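Local atomic coordinates of CasA (Thermus thermophilus, PDB entry 4F3E), a protein that forms the largest subunit of the bacterial CRISPR type I-E Cascade ribonucleoprotein complex and has a role in binding target DNA. Residues A50-L55 against A153-L158; V159-A164 against P244-R249; F437-A442 against L450-E455. All blocks are in the same frame, centred on the assembly; numbering follows the deposited sequence.

Contact 1: residues A50-L55 against A153-L158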
loop_
_atom_site.group_PDB
_atom_site.type_symbol
_atom_site.label_atom_id
_atom_site.label_comp_id
_atom_site.label_asym_id
_atom_site.label_seq_id
_atom_site.Cartn_x
_atom_site.Cartn_y
_atom_site.Cartn_z
ATOM N N ALA A 50 -5.064 -2.011 -5.240
ATOM C CA ALA A 50 -4.507 -0.668 -5.256
ATOM C C ALA A 50 -4.581 -0.043 -6.648
ATOM O O ALA A 50 -5.030 1.085 -6.810
ATOM C CB ALA A 50 -3.066 -0.693 -4.769
ATOM N N VAL A 51 -4.143 -0.784 -7.652
ATOM C CA VAL A 51 -4.061 -0.223 -8.992
ATOM C C VAL A 51 -5.441 -0.024 -9.572
ATOM O O VAL A 51 -5.675 0.951 -10.280
ATOM C CB VAL A 51 -3.184 -1.070 -9.983
ATOM C CG1 VAL A 51 -1.892 -0.444 -10.126
ATOM C CG2 VAL A 51 -2.894 -2.389 -9.452
ATOM N N LEU A 52 -6.357 -0.947 -9.281
ATOM C CA LEU A 52 -7.701 -0.809 -9.823
ATOM C C LEU A 52 -8.325 0.475 -9.278
ATOM O O LEU A 52 -9.015 1.182 -10.004
ATOM C CB LEU A 52 -8.555 -2.037 -9.548
ATOM C CG LEU A 52 -8.075 -3.311 -10.261
ATOM C CD1 LEU A 52 -8.740 -4.564 -9.707
ATOM C CD2 LEU A 52 -8.289 -3.224 -11.718
ATOM N N HIS A 53 -8.050 0.794 -8.014
ATOM C CA HIS A 53 -8.493 2.074 -7.455
ATOM C C HIS A 53 -7.802 3.285 -8.089
ATOM O O HIS A 53 -8.431 4.322 -8.303
ATOM C CB HIS A 53 -8.319 2.136 -5.931
ATOM C CG HIS A 53 -9.364 1.391 -5.180
ATOM N ND1 HIS A 53 -9.186 0.090 -4.755
ATOM C CD2 HIS A 53 -10.610 1.746 -4.797
ATOM C CE1 HIS A 53 -10.277 -0.318 -4.136
ATOM N NE2 HIS A 53 -11.156 0.665 -4.151
ATOM N N ARG A 54 -6.511 3.145 -8.378
ATOM C CA ARG A 54 -5.728 4.257 -8.914
ATOM C C ARG A 54 -6.123 4.584 -10.352
ATOM O O ARG A 54 -6.235 5.758 -10.725
ATOM C CB ARG A 54 -4.220 3.996 -8.764
ATOM C CG ARG A 54 -3.765 4.030 -7.295
ATOM C CD ARG A 54 -2.428 3.313 -7.061
ATOM N NE ARG A 54 -1.345 3.968 -7.784
ATOM C CZ ARG A 54 -0.736 5.055 -7.342
ATOM N NH1 ARG A 54 -1.122 5.595 -6.184
ATOM N NH2 ARG A 54 0.234 5.609 -8.060
ATOM N N LEU A 55 -6.366 3.548 -11.146
ATOM C CA LEU A 55 -6.903 3.739 -12.495
ATOM C C LEU A 55 -8.268 4.444 -12.463
ATOM O O LEU A 55 -8.465 5.436 -13.170
ATOM C CB LEU A 55 -6.988 2.414 -13.239
ATOM C CG LEU A 55 -7.546 2.518 -14.650
ATOM C CD1 LEU A 55 -6.653 3.428 -15.539
ATOM C CD2 LEU A 55 -7.694 1.115 -15.245
ATOM N N ALA A 153 -4.639 -10.744 -17.805
ATOM C CA ALA A 153 -3.522 -10.066 -18.432
ATOM C C ALA A 153 -3.638 -8.572 -18.133
ATOM O O ALA A 153 -2.671 -7.918 -17.786
ATOM C CB ALA A 153 -3.532 -10.316 -19.928
ATOM N N ALA A 154 -4.849 -8.049 -18.239
ATOM C CA ALA A 154 -5.081 -6.634 -18.012
ATOM C C ALA A 154 -4.694 -6.261 -16.588
ATOM O O ALA A 154 -4.037 -5.252 -16.365
ATOM C CB ALA A 154 -6.530 -6.302 -18.263
ATOM N N ARG A 155 -5.092 -7.084 -15.623
ATOM C CA ARG A 155 -4.784 -6.770 -14.241
ATOM C C ARG A 155 -3.291 -6.893 -13.943
ATOM O O ARG A 155 -2.730 -6.075 -13.229
ATOM C CB ARG A 155 -5.599 -7.642 -13.278
ATOM C CG ARG A 155 -7.051 -7.248 -13.116
ATOM C CD ARG A 155 -7.771 -8.182 -12.117
ATOM N NE ARG A 155 -8.943 -8.732 -12.754
ATOM C CZ ARG A 155 -9.126 -10.015 -13.014
ATOM N NH1 ARG A 155 -8.223 -10.899 -12.649
ATOM N NH2 ARG A 155 -10.231 -10.402 -13.623
ATOM N N ALA A 156 -2.662 -7.932 -14.481
ATOM C CA ALA A 156 -1.246 -8.156 -14.263
ATOM C C ALA A 156 -0.421 -6.992 -14.847
ATOM O O ALA A 156 0.511 -6.500 -14.220
ATOM C CB ALA A 156 -0.827 -9.492 -14.878
ATOM N N LEU A 157 -0.779 -6.546 -16.045
ATOM C CA LEU A 157 -0.162 -5.361 -16.643
ATOM C C LEU A 157 -0.240 -4.130 -15.729
ATOM O O LEU A 157 0.757 -3.451 -15.484
ATOM C CB LEU A 157 -0.855 -5.050 -17.968
ATOM C CG LEU A 157 -0.513 -3.754 -18.688
ATOM C CD1 LEU A 157 0.995 -3.702 -18.966
ATOM C CD2 LEU A 157 -1.325 -3.654 -19.977
ATOM N N LEU A 158 -1.434 -3.842 -15.228
ATOM C CA LEU A 158 -1.648 -2.649 -14.411
ATOM C C LEU A 158 -0.771 -2.698 -13.147
ATOM O O LEU A 158 -0.183 -1.704 -12.733
ATOM C CB LEU A 158 -3.123 -2.551 -14.043
ATOM C CG LEU A 158 -3.684 -1.163 -13.798
ATOM C CD1 LEU A 158 -3.512 -0.323 -15.035
ATOM C CD2 LEU A 158 -5.152 -1.259 -13.406
#
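L158 meets V51, L52 and L55 across the gap between two helices. It makes most of the contact from the 153-158 side. Its CB bond already heads that way, but the touching starts one atom further out. L158 CG lies 3.8 Å from V51 CB. Beyond CG, the CD2 branch does most of the work. This methyl, L158 CD2, rests 3.9 Å from V51 O, so it lies close to the helix backbone itself. It also meets both leucines: L55 CD2 is 3.9 Å from L158 CD2, and L52 CD2 is 4.1 Å from L158 CD2. L158 and L55 cross at about a right angle. L158 CG stands anti to the backbone N (chi1 -152°), some way off the ideal value, and this swings the isobutyl group across to the other helix.

The two helices are 46-64 and 150-163. Their axes pass 10.0 Å apart and run almost perpendicular, at 86°. This is a crossed helix pair in the large N-terminal part of CasA, the part that precedes the C-terminal helical bundle. No hydrogen bond links the two segments, and every touching residue is buried.

V51 makes a second approach through CG1, which is 3.4 Å from L158 O. L52 CD2 also lies 4.4 Å from R155 CG, on the aliphatic stem of the arginine. The guanidinium of R155 is engaged elsewhere, in a salt bridge with E25 and a hydrogen bond to W14 O. W14 also packs against L52 and L55.

Contact 2: residues V159-A164 against P244-R249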
loop_
_atom_site.group_PDB
_atom_site.type_symbol
_atom_site.label_atom_id
_atom_site.label_comp_id
_atom_site.label_asym_id
_atom_site.label_seq_id
_atom_site.Cartn_x
_atom_site.Cartn_y
_atom_site.Cartn_z
ATOM N N VAL A 159 -0.666 -3.884 -12.560
ATOM C CA VAL A 159 0.137 -4.093 -11.368
ATOM C C VAL A 159 1.627 -3.905 -11.630
ATOM O O VAL A 159 2.330 -3.211 -10.885
ATOM C CB VAL A 159 -0.146 -5.491 -10.753
ATOM C CG1 VAL A 159 0.975 -5.918 -9.798
ATOM C CG2 VAL A 159 -1.512 -5.494 -10.045
ATOM N N HIS A 160 2.113 -4.517 -12.697
ATOM C CA HIS A 160 3.536 -4.468 -12.996
ATOM C C HIS A 160 3.936 -3.028 -13.273
ATOM O O HIS A 160 4.978 -2.578 -12.843
ATOM C CB HIS A 160 3.838 -5.360 -14.197
ATOM C CG HIS A 160 5.284 -5.418 -14.567
ATOM N ND1 HIS A 160 6.222 -6.056 -13.787
ATOM C CD2 HIS A 160 5.946 -4.944 -15.647
ATOM C CE1 HIS A 160 7.404 -5.957 -14.358
ATOM N NE2 HIS A 160 7.269 -5.286 -15.490
ATOM N N GLN A 161 3.052 -2.304 -13.950
ATOM C CA GLN A 161 3.300 -0.926 -14.367
ATOM C C GLN A 161 3.388 -0.013 -13.148
ATOM O O GLN A 161 3.987 1.060 -13.190
ATOM C CB GLN A 161 2.182 -0.468 -15.323
ATOM C CG GLN A 161 2.589 0.321 -16.533
ATOM C CD GLN A 161 3.607 -0.379 -17.387
ATOM O OE1 GLN A 161 4.647 -0.784 -16.890
ATOM N NE2 GLN A 161 3.328 -0.500 -18.690
ATOM N N ALA A 162 2.788 -0.431 -12.049
ATOM C CA ALA A 162 2.810 0.395 -10.842
ATOM C C ALA A 162 3.820 -0.068 -9.814
ATOM O O ALA A 162 4.420 0.762 -9.151
ATOM C CB ALA A 162 1.423 0.508 -10.216
ATOM N N PHE A 163 4.017 -1.382 -9.691
ATOM C CA PHE A 163 4.815 -1.940 -8.595
ATOM C C PHE A 163 6.193 -2.540 -8.944
ATOM O O PHE A 163 6.986 -2.780 -8.030
ATOM C CB PHE A 163 3.993 -2.954 -7.787
ATOM C CG PHE A 163 2.871 -2.339 -6.979
ATOM C CD1 PHE A 163 3.132 -1.718 -5.757
ATOM C CD2 PHE A 163 1.546 -2.416 -7.415
ATOM C CE1 PHE A 163 2.087 -1.164 -4.982
ATOM C CE2 PHE A 163 0.503 -1.863 -6.657
ATOM C CZ PHE A 163 0.782 -1.233 -5.437
ATOM N N ALA A 164 6.475 -2.784 -10.231
ATOM C CA ALA A 164 7.780 -3.338 -10.681
ATOM C C ALA A 164 8.978 -2.680 -10.027
ATOM O O ALA A 164 9.148 -1.465 -10.113
ATOM C CB ALA A 164 7.941 -3.243 -12.217
ATOM N N PRO A 244 3.971 4.686 -17.343
ATOM C CA PRO A 244 4.465 3.612 -18.213
ATOM C C PRO A 244 5.847 3.141 -17.775
ATOM O O PRO A 244 6.846 3.474 -18.430
ATOM C CB PRO A 244 4.546 4.284 -19.585
ATOM C CG PRO A 244 4.237 5.767 -19.356
ATOM C CD PRO A 244 4.267 6.013 -17.896
ATOM N N ALA A 245 5.897 2.375 -16.681
ATOM C CA ALA A 245 7.171 2.011 -16.052
ATOM C C ALA A 245 8.010 1.047 -16.891
ATOM O O ALA A 245 9.241 1.127 -16.908
ATOM C CB ALA A 245 6.952 1.470 -14.655
ATOM N N ARG A 246 7.333 0.152 -17.595
ATOM C CA ARG A 246 7.987 -0.807 -18.475
ATOM C C ARG A 246 7.349 -0.773 -19.860
ATOM O O ARG A 246 6.201 -0.371 -20.015
ATOM C CB ARG A 246 7.858 -2.230 -17.904
ATOM C CG ARG A 246 8.548 -2.443 -16.570
ATOM C CD ARG A 246 10.074 -2.518 -16.703
ATOM N NE ARG A 246 10.661 -2.698 -15.382
ATOM C CZ ARG A 246 10.900 -1.700 -14.540
ATOM N NH1 ARG A 246 10.635 -0.450 -14.903
ATOM N NH2 ARG A 246 11.409 -1.951 -13.344
ATOM N N GLY A 247 8.098 -1.207 -20.868
ATOM C CA GLY A 247 7.528 -1.388 -22.181
ATOM C C GLY A 247 6.885 -2.751 -22.274
ATOM O O GLY A 247 7.531 -3.775 -22.058
ATOM N N VAL A 248 5.601 -2.776 -22.589
ATOM C CA VAL A 248 4.924 -4.051 -22.698
ATOM C C VAL A 248 4.053 -4.135 -23.944
ATOM O O VAL A 248 3.412 -3.156 -24.326
ATOM C CB VAL A 248 4.017 -4.314 -21.464
ATOM C CG1 VAL A 248 3.347 -5.654 -21.620
ATOM C CG2 VAL A 248 4.809 -4.243 -20.158
ATOM N N ARG A 249 4.041 -5.303 -24.584
ATOM C CA ARG A 249 3.049 -5.601 -25.618
ATOM C C ARG A 249 2.520 -7.017 -25.502
ATOM O O ARG A 249 3.177 -7.985 -25.911
ATOM C CB ARG A 249 3.600 -5.381 -27.030
ATOM C CG ARG A 249 2.550 -5.618 -28.112
ATOM C CD ARG A 249 3.171 -5.532 -29.480
ATOM N NE ARG A 249 2.536 -6.470 -30.393
ATOM C CZ ARG A 249 3.138 -7.006 -31.446
ATOM N NH1 ARG A 249 4.396 -6.695 -31.718
ATOM N NH2 ARG A 249 2.481 -7.857 -32.221
#
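This is a buried helix-to-strand contact that joins the C-terminal end of helix 150-163 to residues 244-248, which lead into and include part of strand 246-252. The helix and strand run almost exactly opposite ways, at 174°, with their axes 9.4 Å apart. Q161 is the main polar link. Its side-chain amide faces the backbone of R246. R246 N donates to Q161 OE1 at 2.9 Å, from well above the amide carbonyl plane. Q161 NE2 returns a weak hydrogen bond to R246 O at 3.2 Å. The amide thus meets both the N-H and the C=O of R246, much as a neighbouring strand would. The bend in the glutamine chain at chi2 (56°) turns the amide to the strand. Q161 NE2 also has a weak hydrogen bond to L108 O. A245 CB lies 3.3 Å from the backbone O of Q161.

The side chain of R246 runs back over the helix end. Its CG packs 3.3 Å from H160 NE2, and that nitrogen is hydrogen-bonded to Y262 OH. The R246 chain is also bent at chi2. R246 NH1 hydrogen-bonds to A245 O at 2.9 Å, with the oxygen in the guanidinium plane. R246 NH2 bonds to K178 O. The imidazole and guanidinium planes are 87° apart. The methyl of A164 fits the corner they make: A164 CB stands at a height of 3.5 Å above the plane of the H160 ring and 3.7 Å above that of the R246 guanidinium, offset toward the rim in both cases. A164 is where the chain leaves helical geometry.

V248 points its side chain to the helix, as R246 does. Strand 246-252 pairs antiparallel with strand 257-269, and the whole is typical of alpha/beta packing, a helix end laid on a small mixed sheet.

Contact 3: residues F437-A442 against L450-E455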
loop_
_atom_site.group_PDB
_atom_site.type_symbol
_atom_site.label_atom_id
_atom_site.label_comp_id
_atom_site.label_asym_id
_atom_site.label_seq_id
_atom_site.Cartn_x
_atom_site.Cartn_y
_atom_site.Cartn_z
ATOM N N PHE A 437 -4.114 -2.874 19.073
ATOM C CA PHE A 437 -3.984 -1.532 18.519
ATOM C C PHE A 437 -5.263 -0.966 17.913
ATOM O O PHE A 437 -5.614 0.182 18.180
ATOM C CB PHE A 437 -2.850 -1.419 17.498
ATOM C CG PHE A 437 -2.678 -0.026 16.996
ATOM C CD1 PHE A 437 -2.101 0.945 17.804
ATOM C CD2 PHE A 437 -3.165 0.339 15.750
ATOM C CE1 PHE A 437 -1.978 2.245 17.351
ATOM C CE2 PHE A 437 -3.051 1.628 15.296
ATOM C CZ PHE A 437 -2.457 2.589 16.091
ATOM N N PRO A 438 -5.952 -1.757 17.084
ATOM C CA PRO A 438 -7.131 -1.208 16.409
ATOM C C PRO A 438 -8.222 -0.770 17.375
ATOM O O PRO A 438 -8.818 0.290 17.157
ATOM C CB PRO A 438 -7.608 -2.373 15.538
ATOM C CG PRO A 438 -6.355 -3.160 15.289
ATOM C CD PRO A 438 -5.619 -3.101 16.591
ATOM N N ARG A 439 -8.483 -1.552 18.422
ATOM C CA ARG A 439 -9.533 -1.178 19.365
ATOM C C ARG A 439 -9.108 0.060 20.170
ATOM O O ARG A 439 -9.942 0.865 20.563
ATOM C CB ARG A 439 -9.952 -2.353 20.266
ATOM C CG ARG A 439 -9.003 -2.693 21.386
ATOM C CD ARG A 439 -9.453 -3.963 22.101
ATOM N NE ARG A 439 -8.450 -4.431 23.056
ATOM C CZ ARG A 439 -8.435 -4.107 24.345
ATOM N NH1 ARG A 439 -9.377 -3.314 24.842
ATOM N NH2 ARG A 439 -7.479 -4.577 25.135
ATOM N N PHE A 440 -7.805 0.217 20.383
ATOM C CA PHE A 440 -7.277 1.428 20.983
ATOM C C PHE A 440 -7.370 2.583 20.002
ATOM O O PHE A 440 -7.871 3.658 20.333
ATOM C CB PHE A 440 -5.810 1.281 21.364
ATOM C CG PHE A 440 -5.090 2.603 21.428
ATOM C CD1 PHE A 440 -5.205 3.417 22.540
ATOM C CD2 PHE A 440 -4.348 3.059 20.350
ATOM C CE1 PHE A 440 -4.558 4.650 22.599
ATOM C CE2 PHE A 440 -3.710 4.293 20.390
ATOM C CZ PHE A 440 -3.810 5.089 21.523
ATOM N N PHE A 441 -6.835 2.357 18.806
ATOM C CA PHE A 441 -6.776 3.374 17.764
ATOM C C PHE A 441 -8.147 3.970 17.508
ATOM O O PHE A 441 -8.268 5.173 17.303
ATOM C CB PHE A 441 -6.236 2.784 16.457
ATOM C CG PHE A 441 -5.816 3.822 15.452
ATOM C CD1 PHE A 441 -5.115 4.946 15.853
ATOM C CD2 PHE A 441 -6.092 3.657 14.105
ATOM C CE1 PHE A 441 -4.712 5.884 14.927
ATOM C CE2 PHE A 441 -5.699 4.590 13.185
ATOM C CZ PHE A 441 -5.002 5.705 13.595
ATOM N N ALA A 442 -9.176 3.125 17.516
ATOM C CA ALA A 442 -10.522 3.578 17.211
ATOM C C ALA A 442 -10.991 4.601 18.237
ATOM O O ALA A 442 -11.855 5.434 17.951
ATOM C CB ALA A 442 -11.492 2.388 17.145
ATOM N N LEU A 450 -5.844 5.723 26.765
ATOM C CA LEU A 450 -4.476 5.511 27.218
ATOM C C LEU A 450 -4.450 4.446 28.304
ATOM O O LEU A 450 -3.506 3.654 28.383
ATOM C CB LEU A 450 -3.853 6.808 27.722
ATOM C CG LEU A 450 -3.028 7.551 26.678
ATOM C CD1 LEU A 450 -2.614 8.915 27.209
ATOM C CD2 LEU A 450 -1.815 6.719 26.275
ATOM N N ASP A 451 -5.497 4.418 29.127
ATOM C CA ASP A 451 -5.582 3.442 30.201
ATOM C C ASP A 451 -5.887 2.050 29.649
ATOM O O ASP A 451 -5.311 1.061 30.105
ATOM C CB ASP A 451 -6.602 3.880 31.242
ATOM C CG ASP A 451 -6.222 5.197 31.898
ATOM O OD1 ASP A 451 -5.624 5.166 32.994
ATOM O OD2 ASP A 451 -6.509 6.264 31.314
ATOM N N LEU A 452 -6.767 1.979 28.652
ATOM C CA LEU A 452 -7.022 0.724 27.945
ATOM C C LEU A 452 -5.708 0.185 27.395
ATOM O O LEU A 452 -5.409 -1.004 27.512
ATOM C CB LEU A 452 -8.014 0.947 26.796
ATOM C CG LEU A 452 -8.633 -0.262 26.085
ATOM C CD1 LEU A 452 -9.764 -0.870 26.925
ATOM C CD2 LEU A 452 -9.143 0.125 24.700
ATOM N N TRP A 453 -4.923 1.084 26.811
ATOM C CA TRP A 453 -3.669 0.745 26.147
ATOM C C TRP A 453 -2.623 0.288 27.132
ATOM O O TRP A 453 -1.906 -0.681 26.889
ATOM C CB TRP A 453 -3.151 1.972 25.405
ATOM C CG TRP A 453 -1.925 1.757 24.569
ATOM C CD1 TRP A 453 -0.718 2.390 24.699
ATOM C CD2 TRP A 453 -1.798 0.873 23.452
ATOM N NE1 TRP A 453 0.146 1.947 23.734
ATOM C CE2 TRP A 453 -0.487 1.012 22.958
ATOM C CE3 TRP A 453 -2.670 -0.028 22.822
ATOM C CZ2 TRP A 453 -0.025 0.295 21.858
ATOM C CZ3 TRP A 453 -2.213 -0.750 21.748
ATOM C CH2 TRP A 453 -0.897 -0.579 21.264
ATOM N N ARG A 454 -2.522 1.020 28.236
ATOM C CA ARG A 454 -1.636 0.648 29.335
ATOM C C ARG A 454 -1.875 -0.801 29.757
ATOM O O ARG A 454 -0.934 -1.587 29.875
ATOM C CB ARG A 454 -1.850 1.592 30.517
ATOM C CG ARG A 454 -0.692 1.652 31.504
ATOM C CD ARG A 454 -0.898 2.763 32.536
ATOM N NE ARG A 454 -0.297 4.036 32.130
ATOM C CZ ARG A 454 -0.976 5.110 31.722
ATOM N NH1 ARG A 454 -2.302 5.093 31.657
ATOM N NH2 ARG A 454 -0.325 6.215 31.386
ATOM N N GLU A 455 -3.137 -1.152 29.976
ATOM C CA GLU A 455 -3.476 -2.511 30.365
ATOM C C GLU A 455 -3.070 -3.493 29.281
ATOM O O GLU A 455 -2.570 -4.583 29.562
ATOM C CB GLU A 455 -4.969 -2.636 30.656
ATOM C CG GLU A 455 -5.434 -1.886 31.899
ATOM C CD GLU A 455 -6.949 -1.904 32.064
ATOM O OE1 GLU A 455 -7.628 -2.590 31.269
ATOM O OE2 GLU A 455 -7.463 -1.231 32.987
#
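F437 and F440 meet W453 in an aromatic cluster. The F440 ring and the five-membered ring of W453 form an oblique pair, 4.8 Å apart between centroids, with planes at 36°. The closest touch of the two is at the base of the phenylalanine, where F440 CB lies 3.7 Å from W453 CE3. F437 meets the far end of the indole. W453 CH2 comes up to the edge of the F437 ring, close to its plane, 4.0 Å from F437 CD1. W453 CZ3 also lies 3.8 Å from F437 CA, so the indole reaches the helix backbone. W453 CG is anti to the backbone N (chi1 -175°), which sends the indole across the gap. W453 NE1 is hydrogen-bonded to A377 O in helix 368-400, and F437 is stacked on W300.

The backbones that carry these rings are helices 425-441 and 449-472. They run antiparallel at 165°, 9.7 Å between axes, and a short loop connects them. They form a helical hairpin, consistent with the four-helix bundle named for this protein. Helix 425-441 is kinked here, as the N atoms of P438 and R439 make no bond to the preceding turn.

A nonpolar touch of a charged group lies at the solvent-exposed R439. The R439 side chain is extended from CG to NE and ends beside the branched end of L452. L452 CD1 sits at the edge of the guanidinium, near its plane, 3.2 Å from R439 NH1. That is short for a methyl and a nitrogen, so the exact placement of the exposed arginine is doubtful.

One charged pair lies within 450-455: R454 NH1 forms a salt bridge with D451 OD1, 3.6 Å away, one turn along the helix.

The contacts follow one another along the chain, each closing before the next opens. Contacts 1 and 2 share helix 150-163 and have centres about 10 Å apart. They touch directly: V51 packs on V159 and A162, and L157 packs on V248. The helix therefore lies between helix 46-64 and strand 246-252, and the three form one continuous core. Contact 3 stands apart on the opposite side of the chain's centre, with its centre about 36 Å from that of contact 1 and 41 Å from that of contact 2. It belongs to the C-terminal helical bundle. The three contacts thus sample both main parts of this monomeric Cascade subunit.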